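Local coordinates for protein glutamate--LysW ligase ArgX (Sulfolobus tokodaii, PDB 3VPB) that probably catalyses the ATP-dependent joining of glutamate's amino group to the gamma-carboxyl of the C-terminal glutamate of the carrier protein LysW, a step in arginine biosynthesis, at residues B[188-193]-B[207-212]; B[9-14]-B[254-259]. All blocks are in the same frame, centred on the assembly; numbering follows the deposited sequence.

Overall arrangement
Two contacts approach the bound glutamate from different parts of the fold, their centres about 16 Å apart. Contact 1 lies within the ATP-grasp region and is regular antiparallel pairing: strand 208-211 is one edge strand, within this chain, of a five-stranded sheet and borders strand 185-193, with backbone bonds and small apolar packing. Contact 2 joins the preATP-grasp region to the ATP-grasp region at two helix starts, and there carboxylates and an arginine do most of the work. Both are partly buried, with exposed residues at Thr208 and Lys258. Tyr190 and Arg192 of contact 1 and Glu256 and Gly259 of contact 2 all bond the substrate, and Pro209 packs directly on Gly259.

Contact 1: B[188-193]-B[207-212]; sequences GCYARN and GTPSNI. With GLU (glutamic acid), chain M; SO4 (sulfate ion), chain P.
Tyr190 and Pro209 lie side by side, pointing the same way, Tyr190 CE2 3.4 Å from Pro209 CB, while Ser210 O sits at the ring edge near its plane. The tyrosine's CG stands between its backbone N and carbonyl carbon (chi1 78°), and the ring then projects crosswise from the strand, placing OH 2.7 Å from OE2 of the bound glutamate. Arg192, on the same face as Pro209, leads away from it: NH2 bonds the ligand's O at 2.9 Å, and NH1 is held by Asp176 and Asp237. The pairing is antiparallel, at the border of the ATP-grasp sheet, with Ala191 opposite Ser210 and Asn193 opposite Thr208 as hydrogen-bonded pairs. On the other face the Asn193 amide turns across the neighbouring strand, ND2 reaching Ser210 OG at 2.8 Å in the amide plane and Thr208 O at 3.1 Å. Thr208 O also accepts Asn193 N, the donors coming from opposite faces of its carbonyl plane. A leucine in place of this asparagine would probably leave Ser210 OG without this donor and cost Thr208 O its second grip. Ile212 CG2 rests against Ala191 CB at 3.6 Å, and a water joins Cys189 O to Ile212 N.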
loop_
_atom_site.group_PDB
_atom_site.type_symbol
_atom_site.label_atom_id
_atom_site.label_comp_id
_atom_site.label_asym_id
_atom_site.label_seq_id
_atom_site.Cartn_x
_atom_site.Cartn_y
_atom_site.Cartn_z
ATOM N N GLY B 188 30.534 -20.158 12.839
ATOM C CA GLY B 188 31.242 -20.359 11.590
ATOM C C GLY B 188 30.891 -19.254 10.615
ATOM O O GLY B 188 30.001 -18.438 10.889
ATOM N N CYS B 189 31.594 -19.259 9.481
ATOM C CA CYS B 189 31.418 -18.262 8.419
ATOM C C CYS B 189 31.552 -18.938 7.081
ATOM O O CYS B 189 32.216 -19.979 6.944
ATOM C CB CYS B 189 32.480 -17.148 8.498
ATOM S SG CYS B 189 32.526 -16.134 9.972
ATOM N N TYR B 190 30.938 -18.347 6.067
ATOM C CA TYR B 190 31.165 -18.810 4.725
ATOM C C TYR B 190 30.991 -17.626 3.766
ATOM O O TYR B 190 30.582 -16.527 4.187
ATOM C CB TYR B 190 30.278 -20.015 4.378
ATOM C CG TYR B 190 28.863 -19.665 4.044
ATOM C CD1 TYR B 190 27.955 -19.368 5.047
ATOM C CD2 TYR B 190 28.432 -19.623 2.715
ATOM C CE1 TYR B 190 26.648 -19.041 4.745
ATOM C CE2 TYR B 190 27.150 -19.311 2.411
ATOM C CZ TYR B 190 26.261 -19.017 3.436
ATOM O OH TYR B 190 24.977 -18.677 3.134
ATOM N N ALA B 191 31.315 -17.848 2.497
ATOM C CA ALA B 191 31.177 -16.831 1.471
ATOM C C ALA B 191 29.938 -17.088 0.624
ATOM O O ALA B 191 29.715 -18.211 0.192
ATOM C CB ALA B 191 32.418 -16.841 0.563
ATOM N N ARG B 192 29.156 -16.041 0.377
ATOM C CA ARG B 192 28.047 -16.100 -0.589
ATOM C C ARG B 192 28.531 -15.415 -1.853
ATOM O O ARG B 192 28.727 -14.182 -1.850
ATOM C CB ARG B 192 26.831 -15.355 -0.043
ATOM C CG ARG B 192 26.190 -16.007 1.157
ATOM C CD ARG B 192 25.005 -15.207 1.660
ATOM N NE ARG B 192 25.432 -13.921 2.212
ATOM C CZ ARG B 192 24.652 -13.111 2.935
ATOM N NH1 ARG B 192 25.142 -11.965 3.398
ATOM N NH2 ARG B 192 23.387 -13.443 3.205
ATOM N N ASN B 193 28.728 -16.195 -2.918
ATOM C CA ASN B 193 29.289 -15.666 -4.169
ATOM C C ASN B 193 28.205 -15.163 -5.080
ATOM O O ASN B 193 27.242 -15.871 -5.349
ATOM C CB ASN B 193 30.146 -16.726 -4.863
ATOM C CG ASN B 193 31.341 -17.120 -4.016
ATOM O OD1 ASN B 193 32.349 -16.414 -3.995
ATOM N ND2 ASN B 193 31.211 -18.222 -3.265
ATOM N N GLY B 207 22.866 -16.505 -4.927
ATOM C CA GLY B 207 24.198 -16.516 -4.308
ATOM C C GLY B 207 24.608 -17.963 -4.050
ATOM O O GLY B 207 23.819 -18.765 -3.515
ATOM N N THR B 208 25.830 -18.310 -4.445
ATOM C CA THR B 208 26.306 -19.673 -4.270
ATOM C C THR B 208 27.291 -19.761 -3.091
ATOM O O THR B 208 28.242 -18.977 -3.006
ATOM C CB THR B 208 26.950 -20.214 -5.558
ATOM O OG1 THR B 208 28.059 -19.394 -5.904
ATOM C CG2 THR B 208 25.961 -20.198 -6.709
ATOM N N PRO B 209 27.057 -20.708 -2.168
ATOM C CA PRO B 209 27.914 -20.831 -0.976
ATOM C C PRO B 209 29.279 -21.461 -1.248
ATOM O O PRO B 209 29.390 -22.391 -2.046
ATOM C CB PRO B 209 27.073 -21.722 -0.033
ATOM C CG PRO B 209 25.666 -21.781 -0.679
ATOM C CD PRO B 209 25.935 -21.667 -2.133
ATOM N N SER B 210 30.319 -20.941 -0.612
ATOM C CA SER B 210 31.618 -21.612 -0.602
ATOM C C SER B 210 32.304 -21.309 0.716
ATOM O O SER B 210 31.988 -20.322 1.382
ATOM C CB SER B 210 32.500 -21.189 -1.780
ATOM O OG SER B 210 32.900 -19.840 -1.668
ATOM N N ASN B 211 33.249 -22.166 1.092
ATOM C CA ASN B 211 33.953 -21.974 2.367
ATOM C C ASN B 211 35.077 -20.936 2.318
ATOM O O ASN B 211 35.586 -20.604 1.235
ATOM C CB ASN B 211 34.435 -23.322 2.935
ATOM C CG ASN B 211 35.492 -23.976 2.072
ATOM O OD1 ASN B 211 35.354 -24.050 0.847
ATOM N ND2 ASN B 211 36.564 -24.459 2.709
ATOM N N ILE B 212 35.447 -20.404 3.489
ATOM C CA ILE B 212 36.569 -19.459 3.619
ATOM C C ILE B 212 37.430 -19.807 4.823
ATOM O O ILE B 212 37.002 -20.515 5.725
ATOM C CB ILE B 212 36.112 -17.965 3.793
ATOM C CG1 ILE B 212 35.199 -17.800 5.014
ATOM C CG2 ILE B 212 35.430 -17.462 2.523
ATOM C CD1 ILE B 212 35.048 -16.339 5.539
HETATM N N GLU M . 18.833 -15.199 3.996
HETATM C CA GLU M . 20.193 -15.681 3.632
HETATM C C GLU M . 20.435 -15.441 2.157
HETATM O O GLU M . 21.606 -15.253 1.777
HETATM C CB GLU M . 20.345 -17.179 3.946
HETATM C CG GLU M . 21.771 -17.688 3.821
HETATM C CD GLU M . 21.913 -19.175 4.142
HETATM O OE1 GLU M . 21.011 -19.968 3.769
HETATM O OE2 GLU M . 22.952 -19.534 4.763
HETATM O OXT GLU M . 19.494 -15.458 1.331
HETATM S S SO4 P . 19.551 -11.800 4.528
HETATM O O1 SO4 P . 18.661 -10.733 5.003
HETATM O O2 SO4 P . 18.946 -12.409 3.358
HETATM O O3 SO4 P . 20.931 -11.352 4.234
HETATM O O4 SO4 P . 19.590 -12.852 5.542
HETATM O O HOH W 1 33.640 -21.588 5.439
#

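Contact 2: B[9-14]-B[254-259]. With GLU (glutamic acid), chain M.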
loop_
_atom_site.group_PDB
_atom_site.type_symbol
_atom_site.label_atom_id
_atom_site.label_comp_id
_atom_site.label_asym_id
_atom_site.label_seq_id
_atom_site.Cartn_x
_atom_site.Cartn_y
_atom_site.Cartn_z
ATOM N N ILE B 9 5.492 -19.804 8.461
ATOM C CA ILE B 9 5.747 -20.690 7.339
ATOM C C ILE B 9 6.872 -21.620 7.768
ATOM O O ILE B 9 7.896 -21.164 8.272
ATOM C CB ILE B 9 6.158 -19.918 6.052
ATOM C CG1 ILE B 9 4.952 -19.220 5.401
ATOM C CG2 ILE B 9 6.771 -20.889 5.031
ATOM C CD1 ILE B 9 4.382 -18.030 6.153
ATOM N N VAL B 10 6.676 -22.917 7.578
ATOM C CA VAL B 10 7.660 -23.918 7.963
ATOM C C VAL B 10 8.604 -24.192 6.789
ATOM O O VAL B 10 8.196 -24.792 5.777
ATOM C CB VAL B 10 6.973 -25.217 8.485
ATOM C CG1 VAL B 10 7.971 -26.329 8.626
ATOM C CG2 VAL B 10 6.286 -24.960 9.831
ATOM N N ARG B 11 9.832 -23.678 6.892
ATOM C CA ARG B 11 10.879 -23.933 5.895
ATOM C C ARG B 11 11.742 -25.098 6.355
ATOM O O ARG B 11 11.566 -25.626 7.467
ATOM C CB ARG B 11 11.818 -22.719 5.724
ATOM C CG ARG B 11 11.166 -21.394 5.448
ATOM C CD ARG B 11 12.093 -20.255 5.799
ATOM N NE ARG B 11 12.089 -19.988 7.246
ATOM C CZ ARG B 11 12.463 -18.842 7.801
ATOM N NH1 ARG B 11 12.888 -17.851 7.025
ATOM N NH2 ARG B 11 12.382 -18.678 9.130
ATOM N N GLN B 12 12.733 -25.445 5.532
ATOM C CA GLN B 12 13.685 -26.489 5.908
ATOM C C GLN B 12 14.278 -26.226 7.284
ATOM O O GLN B 12 14.437 -27.153 8.076
ATOM C CB GLN B 12 14.808 -26.607 4.871
ATOM C CG GLN B 12 14.684 -27.814 3.952
ATOM C CD GLN B 12 14.759 -29.140 4.703
ATOM O OE1 GLN B 12 13.773 -29.870 4.773
ATOM N NE2 GLN B 12 15.916 -29.441 5.293
ATOM N N GLU B 13 14.572 -24.961 7.562
ATOM C CA GLU B 13 15.200 -24.585 8.817
ATOM C C GLU B 13 14.312 -24.976 10.007
ATOM O O GLU B 13 14.795 -25.502 11.000
ATOM C CB GLU B 13 15.469 -23.078 8.850
ATOM C CG GLU B 13 16.719 -22.616 8.063
ATOM C CD GLU B 13 16.502 -22.422 6.566
ATOM O OE1 GLU B 13 17.454 -21.945 5.904
ATOM O OE2 GLU B 13 15.405 -22.728 6.049
ATOM N N GLU B 14 13.021 -24.675 9.914
ATOM C CA GLU B 14 12.103 -25.019 10.996
ATOM C C GLU B 14 11.962 -26.533 11.166
ATOM O O GLU B 14 11.894 -27.029 12.293
ATOM C CB GLU B 14 10.746 -24.358 10.801
ATOM C CG GLU B 14 10.775 -22.847 11.071
ATOM C CD GLU B 14 11.550 -22.048 10.004
ATOM O OE1 GLU B 14 11.331 -22.270 8.794
ATOM O OE2 GLU B 14 12.372 -21.192 10.378
ATOM N N VAL B 254 16.264 -13.804 12.667
ATOM C CA VAL B 254 15.682 -15.134 12.404
ATOM C C VAL B 254 16.486 -15.788 11.286
ATOM O O VAL B 254 16.046 -15.858 10.120
ATOM C CB VAL B 254 14.173 -15.097 12.047
ATOM C CG1 VAL B 254 13.607 -16.538 11.957
ATOM C CG2 VAL B 254 13.351 -14.320 13.109
ATOM N N PRO B 255 17.678 -16.268 11.627
ATOM C CA PRO B 255 18.590 -16.613 10.523
ATOM C C PRO B 255 18.190 -17.849 9.736
ATOM O O PRO B 255 17.665 -18.813 10.290
ATOM C CB PRO B 255 19.949 -16.806 11.207
ATOM C CG PRO B 255 19.682 -16.900 12.663
ATOM C CD PRO B 255 18.294 -16.410 12.962
ATOM N N GLU B 256 18.397 -17.787 8.430
ATOM C CA GLU B 256 18.274 -18.976 7.605
ATOM C C GLU B 256 19.683 -19.564 7.540
ATOM O O GLU B 256 20.663 -18.863 7.847
ATOM C CB GLU B 256 17.714 -18.634 6.231
ATOM C CG GLU B 256 16.185 -18.340 6.201
ATOM C CD GLU B 256 15.760 -17.725 4.866
ATOM O OE1 GLU B 256 14.623 -17.984 4.417
ATOM O OE2 GLU B 256 16.581 -16.990 4.263
ATOM N N PHE B 257 19.792 -20.851 7.225
ATOM C CA PHE B 257 21.093 -21.525 7.290
ATOM C C PHE B 257 21.280 -22.681 6.328
ATOM O O PHE B 257 22.221 -23.455 6.504
ATOM C CB PHE B 257 21.478 -21.935 8.743
ATOM C CG PHE B 257 20.386 -22.645 9.512
ATOM C CD1 PHE B 257 20.203 -24.041 9.403
ATOM C CD2 PHE B 257 19.561 -21.920 10.396
ATOM C CE1 PHE B 257 19.208 -24.688 10.148
ATOM C CE2 PHE B 257 18.529 -22.545 11.105
ATOM C CZ PHE B 257 18.363 -23.938 11.000
ATOM N N LYS B 258 20.451 -22.781 5.279
ATOM C CA LYS B 258 20.664 -23.844 4.273
ATOM C C LYS B 258 21.993 -23.694 3.529
ATOM O O LYS B 258 22.671 -24.692 3.250
ATOM C CB LYS B 258 19.526 -23.903 3.254
ATOM C CG LYS B 258 18.336 -24.718 3.722
ATOM C CD LYS B 258 17.405 -25.008 2.549
ATOM C CE LYS B 258 16.608 -23.777 2.187
ATOM N NZ LYS B 258 16.292 -23.765 0.744
ATOM N N GLY B 259 22.336 -22.460 3.185
ATOM C CA GLY B 259 23.620 -22.140 2.558
ATOM C C GLY B 259 24.777 -22.387 3.501
ATOM O O GLY B 259 25.803 -22.970 3.108
HETATM N N GLU M . 18.833 -15.199 3.996
HETATM C CA GLU M . 20.193 -15.681 3.632
HETATM C C GLU M . 20.435 -15.441 2.157
HETATM O O GLU M . 21.606 -15.253 1.777
HETATM C CB GLU M . 20.345 -17.179 3.946
HETATM C CG GLU M . 21.771 -17.688 3.821
HETATM C CD GLU M . 21.913 -19.175 4.142
HETATM O OE1 GLU M . 21.011 -19.968 3.769
HETATM O OE2 GLU M . 22.952 -19.534 4.763
HETATM O OXT GLU M . 19.494 -15.458 1.331
HETATM O O HOH W 2 13.763 -15.936 8.779
#
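Glu13 OE1 takes two backbone N-H groups at once, from Phe257 N at 2.9 Å and Lys258 N at 3.2 Å. Here the first turn of helix 12-23, in the preATP-grasp domain, meets the start of helix 258-264 in the ATP-grasp domain, where Phe257 is the N-cap residue. The Phe257 bond is the straighter, at 161°, and uses the oxygen's anti lone pair; Lys258 N comes from above the carboxylate plane. A carboxylate beside this helix start would probably be favoured by the helix dipole. With CG anti to its carbonyl carbon (chi1 -79°), Glu13 lays CG over the centre of one face of the Phe257 ring, 3.5 Å from the centroid, a CH-pi contact; the bend at chi2 (83°) then turns the carboxylate to the two N-H groups. The two side chains slide past each other in opposite directions, and the carboxylate stands steeply to the ring.

Arg11, at the N-cap position of helix 12-23, crosses Glu256 at about a right angle. Its NH1 forms a salt bridge to Glu256 OE1 at 3.1 Å, meeting that oxygen from above the carboxylate plane. Glu14 grips the same guanidinium side-on through NE and NH2, which should limit its rotation, and Arg53 shares Glu14. A water links Arg11 NH1 to Val254 O. Segments 9-14 and 254-259 also touch the LysW chain, Glu56 of LysW packing on Glu256. Within the substrate pocket, Gly259 N, of the GF motif associated with ArgX specificity, donates to the ligand's OE1, while the ligand's amino N donates to Glu256 OE2 at 2.9 Å, an oxygen that Trp133 NE1 also bonds.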